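Local coordinates for uncharacterized protein YjhP (PDB 1NKV) that is of unknown function but is probably an S-adenosylmethionine-dependent methyltransferase, at residues E150-V158 with R229-F238; K24-R33 with V182-E190. All coordinates share one frame; numbering follows the deposited sequence.

Interaction 1. Residues E150-V158 with R229-F238; sequences EEIAQACGV and RYVTYARECF
Helix-helix packing joins Ile-152, Ala-155 and Cys-156 to Tyr-233, Cys-237 and Phe-238 at the margin of a Rossmann-like, class I methyltransferase fold. Here the short helix 150-156, which follows strand 134-143, meets the C-terminal end of helix 216-237 just before the chain enters strand 238-245. The axes of 150-156 and 229-237 pass 8.8 Å apart at a signed crossing angle of -107°, with the backbones nearest at Cys-156 CA and Ala-234 CA, 5.2 Å apart. A wider pi-type turn at 230-234, with Arg-235 N bonded to Tyr-230 O, includes Tyr-233, whose ring lies against the other helix. Ala-155 CB sits almost squarely above the middle of the Tyr-233 ring, 3.9 Å from its centroid and 7° off the normal, a CH-pi contact; Thr-232 CG2 covers the opposite face nearer the rim. Ile-152 CG2 approaches the same ring obliquely, 3.8 Å from Tyr-233 CD2. Cys-156 is the buried centre. With its SG anti to the carbonyl carbon (chi1 -69°), the sulfur drops between Tyr-233 CB, at 3.5 Å, and Cys-237 CB, at 4.1 Å from SG. It also makes an oblique sulfur-aromatic contact with the Phe-238 ring, whose edge faces Cys-156 O and which Trp-114, Trp-143 and Trp-192 help to enclose. The seam is thus essentially apolar. At its border Arg-229 contributes methylenes only: its guanidinium goes to a salt bridge with Glu-222, while CG rests 3.8 Å from Ala-155 O.

Interaction 2. Residues K24-R33 with V182-E190; sequences KYATLGRVLR and VEMVLADQE
Lys-24 and Asp-188 form a long, weak salt bridge, NZ to OD2 at 3.5 Å, at one end of a helix-on-strand contact. Bends at chi2 and chi4 carry the lysine chain past Val-185, CD lying 3.7 Å from Val-185 CG1, and let NZ make two further weak bonds, to Leu-186 O at 3.4 Å and to a water 3.2 Å from NZ. That water also accepts a weak bond from Asp-188 N, tying the lysine to the backbone. The other carboxylate oxygen, Asp-188 OD1, has the stronger task: from the N-cap position it accepts from Gly-191 N at the start of helix 189-209. In this Rossmann-like methyltransferase fold, residues 24-31 of helix 22-31 run nearly antiparallel (172°) to strand 183-186, the outermost beside strand 238-245, with which it pairs. Val-185 CG2 packs on Leu-28 and Val-31. Glu-183 has CG anti to its backbone N (chi1 -163°), which lays its CG 3.6 Å from Val-31 CG2. Its OE1 stands 4.1 Å from Arg-33 NH1, well out of the guanidinium plane, a purely electrostatic neighbour; Arg-33 NH2 bonds weakly to Thr-202 OG1 of the third subunit. Glu-183 OE2 has a long, weak ion pair with Arg-194 of the third subunit. With an alanine at Glu-183, Val-31 would probably lose part of its cover and both arginines a nearby negative charge. The NH2 of that same Arg-194 donates to Met-184 O.

From the N terminus the chain first lays down 24-33, runs through the parallel strands, then places 150-158 beyond strand 134-143. Residues 182-190 close interaction 2 across 148 intervening residues, and 229-238 close interaction 1 across 70, so the two loops cross. Interaction 2 fastens the helix preceding the first strand to the edge of the sheet; interaction 1 joins the helix after strand 134-143 to the helical end that leads into strand 238-245. Their centres lie about 25 Å apart, yet they touch where helices 189-209 and 216-237 come together: Gln-189 NE2 probably donates to Arg-235 O, 3.2 Å away.

Interaction 1. Residues E150-V158 with R229-F238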
ATOM      1  N   GLU C 150     -10.331 -13.878  24.132  1.00 62.11           N
ATOM      2  CA  GLU C 150      -9.884 -12.863  25.083  1.00 62.34           C
ATOM      3  C   GLU C 150      -8.399 -12.972  25.309  1.00 62.22           C
ATOM      4  O   GLU C 150      -7.710 -11.971  25.508  1.00 61.40           O
ATOM      5  CB  GLU C 150     -10.601 -13.030  26.420  1.00 62.43           C
ATOM      6  CG  GLU C 150     -11.764 -12.086  26.611  1.00 64.36           C
ATOM      7  CD  GLU C 150     -12.668 -12.047  25.404  1.00 65.36           C
ATOM      8  OE1 GLU C 150     -13.152 -13.125  24.995  1.00 65.69           O
ATOM      9  OE2 GLU C 150     -12.897 -10.941  24.869  1.00 65.38           O
ATOM     10  N   GLU C 151      -7.914 -14.205  25.276  1.00 63.24           N
ATOM     11  CA  GLU C 151      -6.499 -14.488  25.476  1.00 64.16           C
ATOM     12  C   GLU C 151      -5.651 -13.613  24.553  1.00 63.09           C
ATOM     13  O   GLU C 151      -4.802 -12.849  25.015  1.00 62.07           O
ATOM     14  CB  GLU C 151      -6.236 -15.970  25.195  1.00 66.31           C
ATOM     15  CG  GLU C 151      -7.201 -16.905  25.916  1.00 68.80           C
ATOM     16  CD  GLU C 151      -7.103 -16.802  27.427  1.00 70.27           C
ATOM     17  OE1 GLU C 151      -6.046 -17.176  27.977  1.00 72.18           O
ATOM     18  OE2 GLU C 151      -8.074 -16.342  28.067  1.00 70.71           O
ATOM     19  N   ILE C 152      -5.903 -13.725  23.251  1.00 61.77           N
ATOM     20  CA  ILE C 152      -5.177 -12.958  22.247  1.00 60.16           C
ATOM     21  C   ILE C 152      -5.401 -11.458  22.423  1.00 59.21           C
ATOM     22  O   ILE C 152      -4.484 -10.653  22.241  1.00 58.30           O
ATOM     23  CB  ILE C 152      -5.621 -13.366  20.837  1.00 60.53           C
ATOM     24  CG1 ILE C 152      -5.427 -14.871  20.660  1.00 60.40           C
ATOM     25  CG2 ILE C 152      -4.822 -12.600  19.792  1.00 60.68           C
ATOM     26  CD1 ILE C 152      -5.988 -15.408  19.370  1.00 60.19           C
ATOM     27  N   ALA C 153      -6.628 -11.086  22.775  1.00 57.75           N
ATOM     28  CA  ALA C 153      -6.964  -9.683  22.980  1.00 55.64           C
ATOM     29  C   ALA C 153      -6.170  -9.109  24.151  1.00 55.26           C
ATOM     30  O   ALA C 153      -5.514  -8.077  24.019  1.00 53.76           O
ATOM     31  CB  ALA C 153      -8.450  -9.539  23.235  1.00 55.05           C
ATOM     32  N   GLN C 154      -6.220  -9.796  25.290  1.00 55.31           N
ATOM     33  CA  GLN C 154      -5.514  -9.361  26.496  1.00 55.92           C
ATOM     34  C   GLN C 154      -4.014  -9.228  26.250  1.00 56.34           C
ATOM     35  O   GLN C 154      -3.324  -8.448  26.913  1.00 55.23           O
ATOM     36  CB  GLN C 154      -5.773 -10.348  27.635  1.00 55.82           C
ATOM     37  CG  GLN C 154      -7.238 -10.438  28.038  1.00 56.31           C
ATOM     38  CD  GLN C 154      -7.535 -11.621  28.945  1.00 56.04           C
ATOM     39  OE1 GLN C 154      -8.677 -11.816  29.372  1.00 55.69           O
ATOM     40  NE2 GLN C 154      -6.510 -12.419  29.241  1.00 55.28           N
ATOM     41  N   ALA C 155      -3.525 -10.003  25.287  1.00 56.80           N
ATOM     42  CA  ALA C 155      -2.120  -9.990  24.914  1.00 57.02           C
ATOM     43  C   ALA C 155      -1.824  -8.716  24.142  1.00 57.39           C
ATOM     44  O   ALA C 155      -0.791  -8.077  24.349  1.00 57.56           O
ATOM     45  CB  ALA C 155      -1.799 -11.205  24.054  1.00 56.13           C
ATOM     46  N   CYS C 156      -2.738  -8.349  23.247  1.00 57.57           N
ATOM     47  CA  CYS C 156      -2.576  -7.144  22.432  1.00 57.51           C
ATOM     48  C   CYS C 156      -2.508  -5.892  23.291  1.00 57.32           C
ATOM     49  O   CYS C 156      -2.025  -4.849  22.846  1.00 56.92           O
ATOM     50  CB  CYS C 156      -3.745  -6.993  21.458  1.00 57.04           C
ATOM     51  SG  CYS C 156      -3.831  -8.201  20.139  1.00 56.53           S
ATOM     52  N   GLY C 157      -2.997  -6.004  24.524  1.00 57.14           N
ATOM     53  CA  GLY C 157      -3.005  -4.870  25.431  1.00 56.15           C
ATOM     54  C   GLY C 157      -4.415  -4.325  25.563  1.00 56.20           C
ATOM     55  O   GLY C 157      -4.628  -3.109  25.591  1.00 55.06           O
ATOM     56  N   VAL C 158      -5.384  -5.234  25.641  1.00 57.10           N
ATOM     57  CA  VAL C 158      -6.796  -4.850  25.759  1.00 57.31           C
ATOM     58  C   VAL C 158      -7.583  -5.805  26.667  1.00 56.36           C
ATOM     59  O   VAL C 158      -7.469  -7.013  26.544  1.00 56.08           O
ATOM     60  CB  VAL C 158      -7.462  -4.795  24.351  1.00 57.32           C
ATOM     61  CG1 VAL C 158      -8.967  -4.779  24.485  1.00 59.00           C
ATOM     62  CG2 VAL C 158      -6.985  -3.550  23.599  1.00 54.82           C
ATOM     63  N   ARG C 229       5.401  -8.474  20.864  1.00 30.22           N
ATOM     64  CA  ARG C 229       3.967  -8.304  21.069  1.00 31.30           C
ATOM     65  C   ARG C 229       3.247  -7.809  19.828  1.00 30.41           C
ATOM     66  O   ARG C 229       2.086  -8.143  19.598  1.00 31.46           O
ATOM     67  CB  ARG C 229       3.712  -7.332  22.226  1.00 34.20           C
ATOM     68  CG  ARG C 229       2.245  -6.935  22.448  1.00 37.23           C
ATOM     69  CD  ARG C 229       2.164  -5.851  23.520  1.00 38.47           C
ATOM     70  NE  ARG C 229       3.061  -4.746  23.179  1.00 38.05           N
ATOM     71  CZ  ARG C 229       3.602  -3.899  24.045  1.00 38.08           C
ATOM     72  NH1 ARG C 229       3.350  -4.001  25.344  1.00 37.34           N
ATOM     73  NH2 ARG C 229       4.416  -2.952  23.601  1.00 39.92           N
ATOM     74  N   TYR C 230       3.934  -7.016  19.018  1.00 28.34           N
ATOM     75  CA  TYR C 230       3.318  -6.492  17.810  1.00 26.50           C
ATOM     76  C   TYR C 230       3.150  -7.525  16.707  1.00 27.76           C
ATOM     77  O   TYR C 230       2.029  -7.773  16.251  1.00 27.49           O
ATOM     78  CB  TYR C 230       4.124  -5.311  17.291  1.00 24.45           C
ATOM     79  CG  TYR C 230       3.622  -4.757  15.983  1.00 23.86           C
ATOM     80  CD1 TYR C 230       2.323  -4.255  15.861  1.00 22.76           C
ATOM     81  CD2 TYR C 230       4.471  -4.692  14.867  1.00 24.56           C
ATOM     82  CE1 TYR C 230       1.884  -3.690  14.661  1.00 22.84           C
ATOM     83  CE2 TYR C 230       4.047  -4.135  13.667  1.00 23.41           C
ATOM     84  CZ  TYR C 230       2.755  -3.630  13.571  1.00 23.48           C
ATOM     85  OH  TYR C 230       2.357  -3.028  12.408  1.00 23.19           O
ATOM     86  N   VAL C 231       4.252  -8.138  16.282  1.00 29.25           N
ATOM     87  CA  VAL C 231       4.207  -9.121  15.194  1.00 30.54           C
ATOM     88  C   VAL C 231       3.387 -10.360  15.503  1.00 31.97           C
ATOM     89  O   VAL C 231       2.770 -10.932  14.602  1.00 33.79           O
ATOM     90  CB  VAL C 231       5.644  -9.582  14.766  1.00 31.58           C
ATOM     91  CG1 VAL C 231       6.475  -8.375  14.365  1.00 30.57           C
ATOM     92  CG2 VAL C 231       6.326 -10.375  15.890  1.00 29.52           C
ATOM     93  N   THR C 232       3.385 -10.763  16.772  1.00 31.59           N
ATOM     94  CA  THR C 232       2.655 -11.940  17.215  1.00 30.47           C
ATOM     95  C   THR C 232       1.146 -11.721  17.246  1.00 29.27           C
ATOM     96  O   THR C 232       0.408 -12.601  16.842  1.00 29.23           O
ATOM     97  CB  THR C 232       3.128 -12.402  18.619  1.00 31.66           C
ATOM     98  OG1 THR C 232       4.561 -12.417  18.662  1.00 33.62           O
ATOM     99  CG2 THR C 232       2.628 -13.797  18.927  1.00 26.37           C
ATOM    100  N   TYR C 233       0.654 -10.578  17.710  1.00 29.51           N
ATOM    101  CA  TYR C 233      -0.811 -10.434  17.698  1.00 30.04           C
ATOM    102  C   TYR C 233      -1.354  -9.165  17.078  1.00 25.82           C
ATOM    103  O   TYR C 233      -2.064  -9.198  16.073  1.00 24.58           O
ATOM    104  CB  TYR C 233      -1.395 -10.552  19.105  1.00 34.14           C
ATOM    105  CG  TYR C 233      -0.660 -11.502  20.005  1.00 38.89           C
ATOM    106  CD1 TYR C 233       0.475 -11.080  20.703  1.00 40.83           C
ATOM    107  CD2 TYR C 233      -1.095 -12.818  20.169  1.00 39.46           C
ATOM    108  CE1 TYR C 233       1.160 -11.939  21.548  1.00 42.03           C
ATOM    109  CE2 TYR C 233      -0.418 -13.692  21.011  1.00 41.93           C
ATOM    110  CZ  TYR C 233       0.709 -13.243  21.699  1.00 43.06           C
ATOM    111  OH  TYR C 233       1.387 -14.090  22.542  1.00 44.90           O
ATOM    112  N   ALA C 234      -1.010  -8.059  17.714  1.00 21.22           N
ATOM    113  CA  ALA C 234      -1.434  -6.736  17.324  1.00 19.88           C
ATOM    114  C   ALA C 234      -1.464  -6.410  15.834  1.00 19.42           C
ATOM    115  O   ALA C 234      -2.460  -5.904  15.313  1.00 16.95           O
ATOM    116  CB  ALA C 234      -0.574  -5.713  18.045  1.00 19.06           C
ATOM    117  N   ARG C 235      -0.362  -6.686  15.152  1.00 19.65           N
ATOM    118  CA  ARG C 235      -0.261  -6.351  13.747  1.00 18.58           C
ATOM    119  C   ARG C 235      -1.463  -6.750  12.936  1.00 18.97           C
ATOM    120  O   ARG C 235      -1.958  -5.974  12.129  1.00 17.29           O
ATOM    121  CB  ARG C 235       0.987  -6.975  13.129  1.00 17.53           C
ATOM    122  CG  ARG C 235       1.165  -6.595  11.660  1.00 16.37           C
ATOM    123  CD  ARG C 235       2.560  -6.893  11.181  1.00 14.87           C
ATOM    124  NE  ARG C 235       2.932  -6.085  10.021  1.00 13.15           N
ATOM    125  CZ  ARG C 235       2.686  -6.424   8.764  1.00 14.41           C
ATOM    126  NH1 ARG C 235       2.067  -7.560   8.483  1.00 18.29           N
ATOM    127  NH2 ARG C 235       3.057  -5.631   7.781  1.00 14.73           N
ATOM    128  N   GLU C 236      -1.951  -7.958  13.161  1.00 21.18           N
ATOM    129  CA  GLU C 236      -3.074  -8.438  12.385  1.00 23.95           C
ATOM    130  C   GLU C 236      -4.438  -8.051  12.959  1.00 22.88           C
ATOM    131  O   GLU C 236      -5.422  -7.977  12.237  1.00 22.72           O
ATOM    132  CB  GLU C 236      -2.970  -9.955  12.259  1.00 24.71           C
ATOM    133  CG  GLU C 236      -3.617 -10.485  11.011  1.00 27.71           C
ATOM    134  CD  GLU C 236      -2.768 -10.262   9.780  1.00 31.36           C
ATOM    135  OE1 GLU C 236      -3.314 -10.379   8.657  1.00 34.69           O
ATOM    136  OE2 GLU C 236      -1.555  -9.981   9.925  1.00 32.61           O
ATOM    137  N   CYS C 237      -4.475  -7.783  14.254  1.00 23.96           N
ATOM    138  CA  CYS C 237      -5.706  -7.447  14.951  1.00 26.50           C
ATOM    139  C   CYS C 237      -6.118  -5.980  14.919  1.00 27.01           C
ATOM    140  O   CYS C 237      -7.187  -5.631  14.402  1.00 26.52           O
ATOM    141  CB  CYS C 237      -5.569  -7.908  16.393  1.00 26.69           C
ATOM    142  SG  CYS C 237      -5.313  -9.668  16.474  1.00 31.00           S
ATOM    143  N   PHE C 238      -5.262  -5.139  15.497  1.00 27.09           N
ATOM    144  CA  PHE C 238      -5.489  -3.704  15.568  1.00 26.84           C
ATOM    145  C   PHE C 238      -5.745  -3.095  14.202  1.00 25.23           C
ATOM    146  O   PHE C 238      -5.036  -3.396  13.240  1.00 23.20           O
ATOM    147  CB  PHE C 238      -4.280  -3.005  16.201  1.00 28.05           C
ATOM    148  CG  PHE C 238      -4.040  -3.375  17.635  1.00 29.96           C
ATOM    149  CD1 PHE C 238      -4.982  -4.104  18.348  1.00 29.74           C
ATOM    150  CD2 PHE C 238      -2.871  -2.981  18.277  1.00 31.92           C
ATOM    151  CE1 PHE C 238      -4.766  -4.438  19.673  1.00 31.57           C
ATOM    152  CE2 PHE C 238      -2.644  -3.311  19.609  1.00 33.24           C
ATOM    153  CZ  PHE C 238      -3.592  -4.038  20.305  1.00 33.73           C
TER

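Interaction 2. Residues K24-R33 with V182-E190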
ATOM      1  N   LYS C  24      -2.054   9.349   3.452  1.00 20.24           N
ATOM      2  CA  LYS C  24      -3.408   9.103   3.941  1.00 19.31           C
ATOM      3  C   LYS C  24      -4.183  10.394   4.222  1.00 18.32           C
ATOM      4  O   LYS C  24      -5.308  10.546   3.749  1.00 21.03           O
ATOM      5  CB  LYS C  24      -3.356   8.220   5.187  1.00 21.25           C
ATOM      6  CG  LYS C  24      -3.125   6.759   4.871  1.00 24.50           C
ATOM      7  CD  LYS C  24      -4.255   6.219   3.991  1.00 24.49           C
ATOM      8  CE  LYS C  24      -3.907   4.863   3.417  1.00 22.64           C
ATOM      9  NZ  LYS C  24      -3.393   3.984   4.488  1.00 22.53           N
ATOM     10  N   TYR C  25      -3.595  11.313   4.989  1.00 16.08           N
ATOM     11  CA  TYR C  25      -4.242  12.595   5.265  1.00 14.54           C
ATOM     12  C   TYR C  25      -4.472  13.320   3.914  1.00 14.96           C
ATOM     13  O   TYR C  25      -5.540  13.891   3.668  1.00 15.26           O
ATOM     14  CB  TYR C  25      -3.372  13.465   6.188  1.00 13.75           C
ATOM     15  CG  TYR C  25      -3.489  13.157   7.677  1.00 14.17           C
ATOM     16  CD1 TYR C  25      -4.670  13.414   8.374  1.00 14.86           C
ATOM     17  CD2 TYR C  25      -2.426  12.592   8.383  1.00 15.17           C
ATOM     18  CE1 TYR C  25      -4.795  13.113   9.732  1.00 14.35           C
ATOM     19  CE2 TYR C  25      -2.539  12.284   9.746  1.00 15.65           C
ATOM     20  CZ  TYR C  25      -3.732  12.545  10.413  1.00 15.36           C
ATOM     21  OH  TYR C  25      -3.880  12.203  11.741  1.00 12.88           O
ATOM     22  N   ALA C  26      -3.473  13.270   3.038  1.00 14.67           N
ATOM     23  CA  ALA C  26      -3.560  13.896   1.725  1.00 15.99           C
ATOM     24  C   ALA C  26      -4.751  13.336   0.961  1.00 18.04           C
ATOM     25  O   ALA C  26      -5.525  14.078   0.343  1.00 19.68           O
ATOM     26  CB  ALA C  26      -2.297  13.649   0.936  1.00 13.17           C
ATOM     27  N   THR C  27      -4.890  12.017   0.991  1.00 17.40           N
ATOM     28  CA  THR C  27      -5.997  11.383   0.301  1.00 16.29           C
ATOM     29  C   THR C  27      -7.312  11.806   0.934  1.00 15.99           C
ATOM     30  O   THR C  27      -8.264  12.146   0.227  1.00 14.60           O
ATOM     31  CB  THR C  27      -5.895   9.855   0.358  1.00 13.91           C
ATOM     32  OG1 THR C  27      -4.834   9.416  -0.498  1.00 11.89           O
ATOM     33  CG2 THR C  27      -7.189   9.231  -0.089  1.00 11.89           C
ATOM     34  N   LEU C  28      -7.349  11.805   2.263  1.00 15.56           N
ATOM     35  CA  LEU C  28      -8.559  12.175   2.986  1.00 17.11           C
ATOM     36  C   LEU C  28      -9.171  13.447   2.449  1.00 19.14           C
ATOM     37  O   LEU C  28     -10.317  13.457   1.998  1.00 20.63           O
ATOM     38  CB  LEU C  28      -8.282  12.379   4.477  1.00 14.37           C
ATOM     39  CG  LEU C  28      -9.419  11.925   5.414  1.00 13.50           C
ATOM     40  CD1 LEU C  28      -9.276  12.683   6.730  1.00 13.96           C
ATOM     41  CD2 LEU C  28     -10.785  12.142   4.826  1.00 11.89           C
ATOM     42  N   GLY C  29      -8.399  14.526   2.518  1.00 19.63           N
ATOM     43  CA  GLY C  29      -8.884  15.803   2.040  1.00 18.37           C
ATOM     44  C   GLY C  29      -9.261  15.780   0.578  1.00 18.57           C
ATOM     45  O   GLY C  29     -10.030  16.618   0.134  1.00 20.06           O
ATOM     46  N   ARG C  30      -8.740  14.818  -0.173  1.00 19.24           N
ATOM     47  CA  ARG C  30      -9.035  14.736  -1.594  1.00 21.07           C
ATOM     48  C   ARG C  30     -10.404  14.121  -1.821  1.00 22.08           C
ATOM     49  O   ARG C  30     -11.227  14.671  -2.552  1.00 22.79           O
ATOM     50  CB  ARG C  30      -7.975  13.890  -2.310  1.00 24.16           C
ATOM     51  CG  ARG C  30      -7.864  14.097  -3.833  1.00 26.15           C
ATOM     52  CD  ARG C  30      -7.070  12.961  -4.513  1.00 28.38           C
ATOM     53  NE  ARG C  30      -5.780  12.712  -3.864  1.00 32.49           N
ATOM     54  CZ  ARG C  30      -5.353  11.517  -3.458  1.00 34.61           C
ATOM     55  NH1 ARG C  30      -6.121  10.444  -3.640  1.00 33.76           N
ATOM     56  NH2 ARG C  30      -4.167  11.402  -2.857  1.00 33.92           N
ATOM     57  N   VAL C  31     -10.649  12.975  -1.195  1.00 21.83           N
ATOM     58  CA  VAL C  31     -11.920  12.289  -1.373  1.00 22.38           C
ATOM     59  C   VAL C  31     -13.062  13.126  -0.816  1.00 24.13           C
ATOM     60  O   VAL C  31     -14.208  12.988  -1.227  1.00 23.40           O
ATOM     61  CB  VAL C  31     -11.912  10.876  -0.714  1.00 19.34           C
ATOM     62  CG1 VAL C  31     -10.864  10.012  -1.376  1.00 17.12           C
ATOM     63  CG2 VAL C  31     -11.657  10.979   0.775  1.00 17.05           C
ATOM     64  N   LEU C  32     -12.740  14.010   0.115  1.00 26.23           N
ATOM     65  CA  LEU C  32     -13.747  14.863   0.714  1.00 28.51           C
ATOM     66  C   LEU C  32     -14.288  15.858  -0.306  1.00 31.66           C
ATOM     67  O   LEU C  32     -15.311  16.502  -0.073  1.00 32.55           O
ATOM     68  CB  LEU C  32     -13.153  15.597   1.918  1.00 26.81           C
ATOM     69  CG  LEU C  32     -13.649  15.125   3.285  1.00 26.87           C
ATOM     70  CD1 LEU C  32     -13.688  13.616   3.369  1.00 24.80           C
ATOM     71  CD2 LEU C  32     -12.758  15.713   4.350  1.00 27.31           C
ATOM     72  N   ARG C  33     -13.600  15.968  -1.440  1.00 34.22           N
ATOM     73  CA  ARG C  33     -13.984  16.885  -2.511  1.00 35.54           C
ATOM     74  C   ARG C  33     -14.462  18.233  -1.969  1.00 36.21           C
ATOM     75  O   ARG C  33     -15.546  18.702  -2.302  1.00 37.20           O
ATOM     76  CB  ARG C  33     -15.068  16.246  -3.392  1.00 37.11           C
ATOM     77  CG  ARG C  33     -14.535  15.222  -4.402  1.00 40.31           C
ATOM     78  CD  ARG C  33     -14.904  13.771  -4.060  1.00 43.14           C
ATOM     79  NE  ARG C  33     -16.272  13.432  -4.439  1.00 44.99           N
ATOM     80  CZ  ARG C  33     -16.851  12.251  -4.230  1.00 47.14           C
ATOM     81  NH1 ARG C  33     -16.178  11.271  -3.635  1.00 46.89           N
ATOM     82  NH2 ARG C  33     -18.113  12.052  -4.620  1.00 47.46           N
ATOM     83  N   VAL C 182     -20.390   8.555   4.549  1.00 25.37           N
ATOM     84  CA  VAL C 182     -20.215   8.816   3.125  1.00 24.95           C
ATOM     85  C   VAL C 182     -18.767   8.798   2.636  1.00 24.42           C
ATOM     86  O   VAL C 182     -18.467   9.187   1.499  1.00 23.28           O
ATOM     87  CB  VAL C 182     -20.847  10.170   2.751  1.00 24.91           C
ATOM     88  CG1 VAL C 182     -22.281  10.174   3.210  1.00 25.71           C
ATOM     89  CG2 VAL C 182     -20.074  11.327   3.396  1.00 22.55           C
ATOM     90  N   GLU C 183     -17.866   8.356   3.498  1.00 23.51           N
ATOM     91  CA  GLU C 183     -16.482   8.281   3.119  1.00 23.15           C
ATOM     92  C   GLU C 183     -15.715   7.465   4.128  1.00 23.40           C
ATOM     93  O   GLU C 183     -16.122   7.349   5.282  1.00 24.43           O
ATOM     94  CB  GLU C 183     -15.882   9.662   3.032  1.00 23.60           C
ATOM     95  CG  GLU C 183     -14.608   9.654   2.258  1.00 22.15           C
ATOM     96  CD  GLU C 183     -14.864   9.327   0.813  1.00 22.58           C
ATOM     97  OE1 GLU C 183     -15.669  10.063   0.211  1.00 20.25           O
ATOM     98  OE2 GLU C 183     -14.272   8.351   0.280  1.00 20.57           O
HETATM   99  N   MSE C 184     -14.578   6.927   3.711  1.00 22.81           N
HETATM  100  CA  MSE C 184     -13.819   6.099   4.621  1.00 23.82           C
HETATM  101  C   MSE C 184     -12.387   5.867   4.163  1.00 22.42           C
HETATM  102  O   MSE C 184     -12.138   5.356   3.074  1.00 22.50           O
HETATM  103  CB  MSE C 184     -14.549   4.768   4.772  1.00 26.32           C
HETATM  104  CG  MSE C 184     -13.962   3.786   5.746  1.00 30.96           C
HETATM  105 SE   MSE C 184     -14.943   2.113   5.597  1.00 44.46          SE
HETATM  106  CE  MSE C 184     -14.093   1.441   3.991  1.00 38.59           C
ATOM    107  N   VAL C 185     -11.446   6.255   5.008  1.00 18.71           N
ATOM    108  CA  VAL C 185     -10.055   6.063   4.701  1.00 16.96           C
ATOM    109  C   VAL C 185      -9.467   5.237   5.835  1.00 18.20           C
ATOM    110  O   VAL C 185      -9.304   5.717   6.954  1.00 17.85           O
ATOM    111  CB  VAL C 185      -9.339   7.411   4.573  1.00 17.55           C
ATOM    112  CG1 VAL C 185      -7.857   7.198   4.332  1.00 14.53           C
ATOM    113  CG2 VAL C 185      -9.960   8.219   3.425  1.00 14.10           C
ATOM    114  N   LEU C 186      -9.161   3.977   5.541  1.00 18.71           N
ATOM    115  CA  LEU C 186      -8.606   3.059   6.537  1.00 18.05           C
ATOM    116  C   LEU C 186      -7.095   2.927   6.431  1.00 17.76           C
ATOM    117  O   LEU C 186      -6.547   2.979   5.340  1.00 17.57           O
ATOM    118  CB  LEU C 186      -9.231   1.696   6.327  1.00 19.83           C
ATOM    119  CG  LEU C 186     -10.744   1.769   6.310  1.00 17.22           C
ATOM    120  CD1 LEU C 186     -11.320   0.502   5.719  1.00 18.76           C
ATOM    121  CD2 LEU C 186     -11.226   2.008   7.720  1.00 18.08           C
ATOM    122  N   ALA C 187      -6.413   2.732   7.550  1.00 17.03           N
ATOM    123  CA  ALA C 187      -4.953   2.592   7.496  1.00 18.30           C
ATOM    124  C   ALA C 187      -4.581   1.169   7.075  1.00 18.54           C
ATOM    125  O   ALA C 187      -5.423   0.274   7.139  1.00 20.60           O
ATOM    126  CB  ALA C 187      -4.338   2.918   8.865  1.00 16.26           C
ATOM    127  N   ASP C 188      -3.337   0.961   6.636  1.00 18.22           N
ATOM    128  CA  ASP C 188      -2.872  -0.378   6.248  1.00 19.11           C
ATOM    129  C   ASP C 188      -1.656  -0.828   7.062  1.00 19.02           C
ATOM    130  O   ASP C 188      -1.019  -0.013   7.723  1.00 18.96           O
ATOM    131  CB  ASP C 188      -2.526  -0.450   4.748  1.00 19.84           C
ATOM    132  CG  ASP C 188      -1.645   0.695   4.283  1.00 20.87           C
ATOM    133  OD1 ASP C 188      -0.724   1.090   5.024  1.00 21.00           O
ATOM    134  OD2 ASP C 188      -1.868   1.187   3.159  1.00 21.43           O
ATOM    135  N   GLN C 189      -1.357  -2.129   7.016  1.00 19.67           N
ATOM    136  CA  GLN C 189      -0.213  -2.716   7.722  1.00 20.85           C
ATOM    137  C   GLN C 189       0.985  -1.758   7.689  1.00 21.67           C
ATOM    138  O   GLN C 189       1.599  -1.454   8.717  1.00 20.05           O
ATOM    139  CB  GLN C 189       0.227  -4.004   7.045  1.00 22.64           C
ATOM    140  CG  GLN C 189      -0.851  -5.012   6.743  1.00 25.86           C
ATOM    141  CD  GLN C 189      -1.080  -5.944   7.903  1.00 25.54           C
ATOM    142  OE1 GLN C 189      -1.369  -7.128   7.724  1.00 21.11           O
ATOM    143  NE2 GLN C 189      -0.953  -5.406   9.112  1.00 28.18           N
ATOM    144  N   GLU C 190       1.326  -1.309   6.484  1.00 21.75           N
ATOM    145  CA  GLU C 190       2.445  -0.394   6.292  1.00 21.96           C
ATOM    146  C   GLU C 190       2.303   0.792   7.228  1.00 21.08           C
ATOM    147  O   GLU C 190       3.224   1.111   7.980  1.00 21.39           O
ATOM    148  CB  GLU C 190       2.497   0.087   4.838  1.00 21.59           C
ATOM    149  CG  GLU C 190       3.400   1.288   4.571  1.00 22.41           C
ATOM    150  CD  GLU C 190       4.872   1.059   4.917  1.00 24.77           C
ATOM    151  OE1 GLU C 190       5.321  -0.112   4.930  1.00 26.15           O
ATOM    152  OE2 GLU C 190       5.589   2.065   5.150  1.00 23.03           O
TER
HETATM  153  O   HOH W   1      -1.868   3.991   7.334  1.00 12.06           O